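Local coordinates for protein ESXA (Geobacillus thermodenitrificans, PDB 3ZBH) that is of unknown function but belongs to the WXG100 (ESAT-6) family, whose small helical-hairpin proteins are associated with type VII secretion, at residues E13-A18 and S82-E87; V23-V28 and K67-L72. One frame throughout, in Å; residues are numbered along the deposited sequence.

How the interactions relate
The chain folds into a long helical hairpin, and both contacts join helices 11-45 and 48-95. Interaction 1 lies toward the open end, about 17 Å from the centre of the chain, whereas interaction 2 sits near its middle. Their centres are 19 Å apart and their nearest atoms about 5 Å. Along the chain the segments come as 13-18, 23-28, 67-72 and 82-87; because the helices run antiparallel, the outer two pair in interaction 1 and the inner two in interaction 2. Packing changes from a partly exposed salt bridge to a buried, tightly spaced contact of small and apolar side chains with a serine hydroxyl at A69 O, and both contacts touch the second subunit.

Interaction 1. Residues E13-A18 and S82-E87; sequences ELRGVA and SATILE
R15 NH2 donates to E87 OE1 at 3.0 Å, and R15 NH1 reaches E87 OE2 at 3.1 Å, an end-on, two-pronged salt bridge between antiparallel helices. Both bonds are nearly straight and leave close to the guanidinium plane, yet they meet the carboxylate from above its own plane; the two flat groups are turned 50° against each other. The arginine chain, extended from CG to NE, carries the charge across A83, whose CB lies 3.6 Å from R15 CG and covers one guanidinium face. On the acid side, E87 CG stands anti to the backbone N (chi1 -180°), and the extended chain beyond it crosses the arginine at about a right angle.

Beneath the ion pair, L14 CB sits 3.6 Å from A83 CB, while L14 CD2 reaches S82 CB at 3.8 Å and L86 CD2 at 4.2 Å. S82 OG turns to another partner, W46 NE1 of the second subunit, and L14 packs on I45 of that subunit. The alanine serves both layers, supporting the arginine's aliphatic stem and meeting the leucine. With two bonds fixing the guanidinium's rotation, the salt bridge should link the helices electrostatically at the edge of an apolar seam.

Interaction 2. Residues V23-V28 and K67-L72; sequences VESSNV and KMAVLL
In S25 the hydroxyl stands anti to the backbone N (chi1 175°), and in V28 CG1 does the same (chi1 170°), so that the serine OG and one valine methyl both come to A69 on the other helix. S25 OG lies 3.1 Å from A69 O. V28 CG1 meets A69 CB at 3.9 Å, placing the small alanine side chain between the serine hydroxyl and the valine branch.

The other valine methyl, CG2, approaches L72 CD1 at 4.2 Å; the valine and leucine side chains cross at about a right angle. The same methyl also comes near M68 CG, a looser apolar touch. L72 CD1 lies against the main chain of the facing helix, 3.8 Å from S25 N and equally near E24 C. S25 CB also meets L72 CB.

This is the middle of the antiparallel helical hairpin of the WXG100 fold. The short segments approach to 8.4 Å between axes, and the S25 and A69 CA atoms come within 4.6 Å, a close passage in keeping with the small side chains at these two positions.

E24 brings its CB within 4.1 Å of L72 CD1, but its bent chain leads the carboxylate away toward the dimer partner. There OE2 forms a salt bridge with R34 of the second subunit, while N27 ND2 donates to E24 OE1 at 2.7 Å, approaching from above the carboxylate plane. V28 and E24 also pack on L31 of that subunit, and M68 rests on its F65.

Interaction 1. Residues E13-A18 and S82-E87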
loop_
_atom_site.group_PDB
_atom_site.type_symbol
_atom_site.label_atom_id
_atom_site.label_comp_id
_atom_site.label_asym_id
_atom_site.label_seq_id
_atom_site.Cartn_x
_atom_site.Cartn_y
_atom_site.Cartn_z
ATOM N N GLU B 13 10.198 15.279 16.954
ATOM C CA GLU B 13 9.881 15.306 15.526
ATOM C C GLU B 13 10.331 14.029 14.850
ATOM O O GLU B 13 9.589 13.438 14.081
ATOM C CB GLU B 13 10.528 16.510 14.829
ATOM C CG GLU B 13 9.812 17.815 15.135
ATOM C CD GLU B 13 10.667 19.066 14.930
ATOM O OE1 GLU B 13 11.813 18.965 14.463
ATOM O OE2 GLU B 13 10.174 20.159 15.255
ATOM N N LEU B 14 11.574 13.628 15.110
ATOM C CA LEU B 14 12.128 12.414 14.507
ATOM C C LEU B 14 11.381 11.149 14.921
ATOM O O LEU B 14 11.154 10.268 14.096
ATOM C CB LEU B 14 13.610 12.270 14.863
ATOM C CG LEU B 14 14.562 12.939 13.838
ATOM C CD1 LEU B 14 14.293 14.416 13.685
ATOM C CD2 LEU B 14 16.021 12.746 14.244
ATOM N N ARG B 15 11.047 11.045 16.206
ATOM C CA ARG B 15 10.274 9.886 16.681
ATOM C C ARG B 15 8.883 9.842 16.072
ATOM O O ARG B 15 8.365 8.766 15.773
ATOM C CB ARG B 15 10.176 9.885 18.197
ATOM C CG ARG B 15 11.513 9.602 18.833
ATOM C CD ARG B 15 11.521 9.784 20.337
ATOM N NE ARG B 15 12.846 9.368 20.808
ATOM C CZ ARG B 15 13.563 10.022 21.714
ATOM N NH1 ARG B 15 13.083 11.133 22.266
ATOM N NH2 ARG B 15 14.748 9.552 22.058
ATOM N N GLY B 16 8.259 11.008 15.964
ATOM C CA GLY B 16 6.981 11.141 15.239
ATOM C C GLY B 16 7.035 10.564 13.828
ATOM O O GLY B 16 6.137 9.822 13.393
ATOM N N VAL B 17 8.072 10.934 13.090
ATOM C CA VAL B 17 8.238 10.443 11.739
ATOM C C VAL B 17 8.614 8.950 11.733
ATOM O O VAL B 17 8.138 8.205 10.878
ATOM C CB VAL B 17 9.251 11.291 10.936
ATOM C CG1 VAL B 17 9.374 10.713 9.539
ATOM C CG2 VAL B 17 8.741 12.746 10.851
ATOM N N ALA B 18 9.418 8.526 12.702
ATOM C CA ALA B 18 9.744 7.094 12.825
ATOM C C ALA B 18 8.460 6.273 13.001
ATOM O O ALA B 18 8.294 5.227 12.388
ATOM C CB ALA B 18 10.654 6.864 14.004
ATOM N N SER B 82 18.438 7.892 15.304
ATOM C CA SER B 82 18.871 9.294 15.136
ATOM C C SER B 82 18.228 10.180 16.187
ATOM O O SER B 82 18.817 11.119 16.630
ATOM C CB SER B 82 18.495 9.857 13.744
ATOM O OG SER B 82 19.349 9.380 12.754
ATOM N N ALA B 83 16.990 9.887 16.565
ATOM C CA ALA B 83 16.320 10.692 17.561
ATOM C C ALA B 83 17.038 10.570 18.931
ATOM O O ALA B 83 17.216 11.567 19.621
ATOM C CB ALA B 83 14.835 10.320 17.649
ATOM N N THR B 84 17.501 9.369 19.275
ATOM C CA THR B 84 18.261 9.178 20.507
ATOM C C THR B 84 19.579 9.927 20.457
ATOM O O THR B 84 19.967 10.557 21.448
ATOM C CB THR B 84 18.498 7.697 20.807
ATOM O OG1 THR B 84 17.226 7.070 20.859
ATOM C CG2 THR B 84 19.250 7.484 22.177
ATOM N N ILE B 85 20.231 9.884 19.296
ATOM C CA ILE B 85 21.506 10.619 19.099
ATOM C C ILE B 85 21.300 12.105 19.249
ATOM O O ILE B 85 22.096 12.787 19.908
ATOM C CB ILE B 85 22.140 10.263 17.750
ATOM C CG1 ILE B 85 22.803 8.873 17.892
ATOM C CG2 ILE B 85 23.132 11.359 17.290
ATOM C CD1 ILE B 85 23.189 8.196 16.574
ATOM N N LEU B 86 20.220 12.598 18.662
ATOM C CA LEU B 86 19.898 14.021 18.784
ATOM C C LEU B 86 19.568 14.483 20.217
ATOM O O LEU B 86 20.050 15.528 20.663
ATOM C CB LEU B 86 18.781 14.405 17.804
ATOM C CG LEU B 86 18.392 15.891 17.683
ATOM C CD1 LEU B 86 19.579 16.745 17.243
ATOM C CD2 LEU B 86 17.278 15.984 16.647
ATOM N N GLU B 87 18.749 13.713 20.924
ATOM C CA GLU B 87 18.449 13.995 22.339
ATOM C C GLU B 87 19.725 14.051 23.196
ATOM O O GLU B 87 19.928 14.974 24.032
ATOM C CB GLU B 87 17.465 12.916 22.830
ATOM C CG GLU B 87 16.998 12.994 24.275
ATOM C CD GLU B 87 15.896 11.975 24.490
ATOM O OE1 GLU B 87 16.166 10.761 24.440
ATOM O OE2 GLU B 87 14.742 12.383 24.605
#

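Interaction 2. Residues V23-V28 and K67-L72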
loop_
_atom_site.group_PDB
_atom_site.type_symbol
_atom_site.label_atom_id
_atom_site.label_comp_id
_atom_site.label_asym_id
_atom_site.label_seq_id
_atom_site.Cartn_x
_atom_site.Cartn_y
_atom_site.Cartn_z
ATOM N N VAL B 23 4.172 2.536 11.238
ATOM C CA VAL B 23 2.759 2.400 10.910
ATOM C C VAL B 23 2.554 2.032 9.432
ATOM O O VAL B 23 1.781 1.108 9.096
ATOM C CB VAL B 23 1.970 3.703 11.266
ATOM C CG1 VAL B 23 0.589 3.702 10.616
ATOM C CG2 VAL B 23 1.891 3.882 12.778
ATOM N N GLU B 24 3.213 2.743 8.529
ATOM C CA GLU B 24 2.990 2.464 7.113
ATOM C C GLU B 24 3.544 1.092 6.719
ATOM O O GLU B 24 2.972 0.428 5.860
ATOM C CB GLU B 24 3.489 3.604 6.195
ATOM C CG GLU B 24 2.810 4.970 6.396
ATOM C CD GLU B 24 1.267 4.954 6.359
ATOM O OE1 GLU B 24 0.627 3.969 5.915
ATOM O OE2 GLU B 24 0.663 5.952 6.795
ATOM N N SER B 25 4.611 0.626 7.378
ATOM C CA SER B 25 5.071 -0.723 7.123
ATOM C C SER B 25 3.941 -1.736 7.460
ATOM O O SER B 25 3.678 -2.639 6.665
ATOM C CB SER B 25 6.319 -1.073 7.929
ATOM O OG SER B 25 6.635 -2.442 7.703
ATOM N N SER B 26 3.300 -1.569 8.618
ATOM C CA SER B 26 2.164 -2.440 9.020
ATOM C C SER B 26 1.019 -2.403 8.041
ATOM O O SER B 26 0.461 -3.451 7.694
ATOM C CB SER B 26 1.619 -2.047 10.402
ATOM O OG SER B 26 2.676 -2.059 11.337
ATOM N N ASN B 27 0.636 -1.193 7.614
ATOM C CA ASN B 27 -0.361 -1.055 6.574
ATOM C C ASN B 27 -0.052 -1.805 5.280
ATOM O O ASN B 27 -0.976 -2.342 4.666
ATOM C CB ASN B 27 -0.654 0.420 6.263
ATOM C CG ASN B 27 -1.243 1.163 7.453
ATOM O OD1 ASN B 27 -1.876 0.569 8.309
ATOM N ND2 ASN B 27 -1.012 2.459 7.513
ATOM N N VAL B 28 1.224 -1.838 4.863
ATOM C CA VAL B 28 1.644 -2.604 3.678
ATOM C C VAL B 28 1.432 -4.117 3.853
ATOM O O VAL B 28 0.834 -4.753 2.975
ATOM C CB VAL B 28 3.124 -2.304 3.231
ATOM C CG1 VAL B 28 3.621 -3.286 2.153
ATOM C CG2 VAL B 28 3.215 -0.889 2.712
ATOM N N LYS B 67 9.294 -5.627 -0.208
ATOM C CA LYS B 67 10.489 -4.783 -0.140
ATOM C C LYS B 67 10.176 -3.420 0.462
ATOM O O LYS B 67 10.984 -2.846 1.172
ATOM C CB LYS B 67 11.105 -4.611 -1.534
ATOM C CG LYS B 67 11.905 -5.804 -2.032
ATOM C CD LYS B 67 12.093 -5.699 -3.534
ATOM C CE LYS B 67 12.608 -6.969 -4.190
ATOM N NZ LYS B 67 14.064 -7.123 -3.924
ATOM N N MET B 68 9.010 -2.876 0.149
ATOM C CA MET B 68 8.621 -1.593 0.727
ATOM C C MET B 68 8.466 -1.742 2.240
ATOM O O MET B 68 8.873 -0.883 3.001
ATOM C CB MET B 68 7.326 -1.087 0.102
ATOM C CG MET B 68 6.905 0.276 0.621
ATOM S SD MET B 68 7.955 1.609 -0.021
ATOM C CE MET B 68 7.177 1.856 -1.619
ATOM N N ALA B 69 7.815 -2.821 2.666
ATOM C CA ALA B 69 7.632 -3.029 4.093
ATOM C C ALA B 69 8.992 -3.128 4.818
ATOM O O ALA B 69 9.170 -2.535 5.889
ATOM C CB ALA B 69 6.742 -4.255 4.340
ATOM N N VAL B 70 9.964 -3.818 4.236
ATOM C CA VAL B 70 11.296 -3.878 4.849
ATOM C C VAL B 70 11.898 -2.469 4.908
ATOM O O VAL B 70 12.389 -2.019 5.954
ATOM C CB VAL B 70 12.239 -4.811 4.054
ATOM C CG1 VAL B 70 13.683 -4.643 4.495
ATOM C CG2 VAL B 70 11.807 -6.277 4.201
ATOM N N LEU B 71 11.861 -1.772 3.775
ATOM C CA LEU B 71 12.436 -0.398 3.716
ATOM C C LEU B 71 11.865 0.528 4.771
ATOM O O LEU B 71 12.614 1.197 5.476
ATOM C CB LEU B 71 12.148 0.210 2.337
ATOM C CG LEU B 71 12.454 1.706 2.158
ATOM C CD1 LEU B 71 13.946 1.874 2.290
ATOM C CD2 LEU B 71 11.970 2.111 0.764
ATOM N N LEU B 72 10.530 0.578 4.875
ATOM C CA LEU B 72 9.880 1.487 5.797
ATOM C C LEU B 72 10.254 1.153 7.238
ATOM O O LEU B 72 10.465 2.032 8.029
ATOM C CB LEU B 72 8.351 1.449 5.640
ATOM C CG LEU B 72 7.807 1.840 4.237
ATOM C CD1 LEU B 72 6.326 1.503 4.139
ATOM C CD2 LEU B 72 8.095 3.284 3.804
#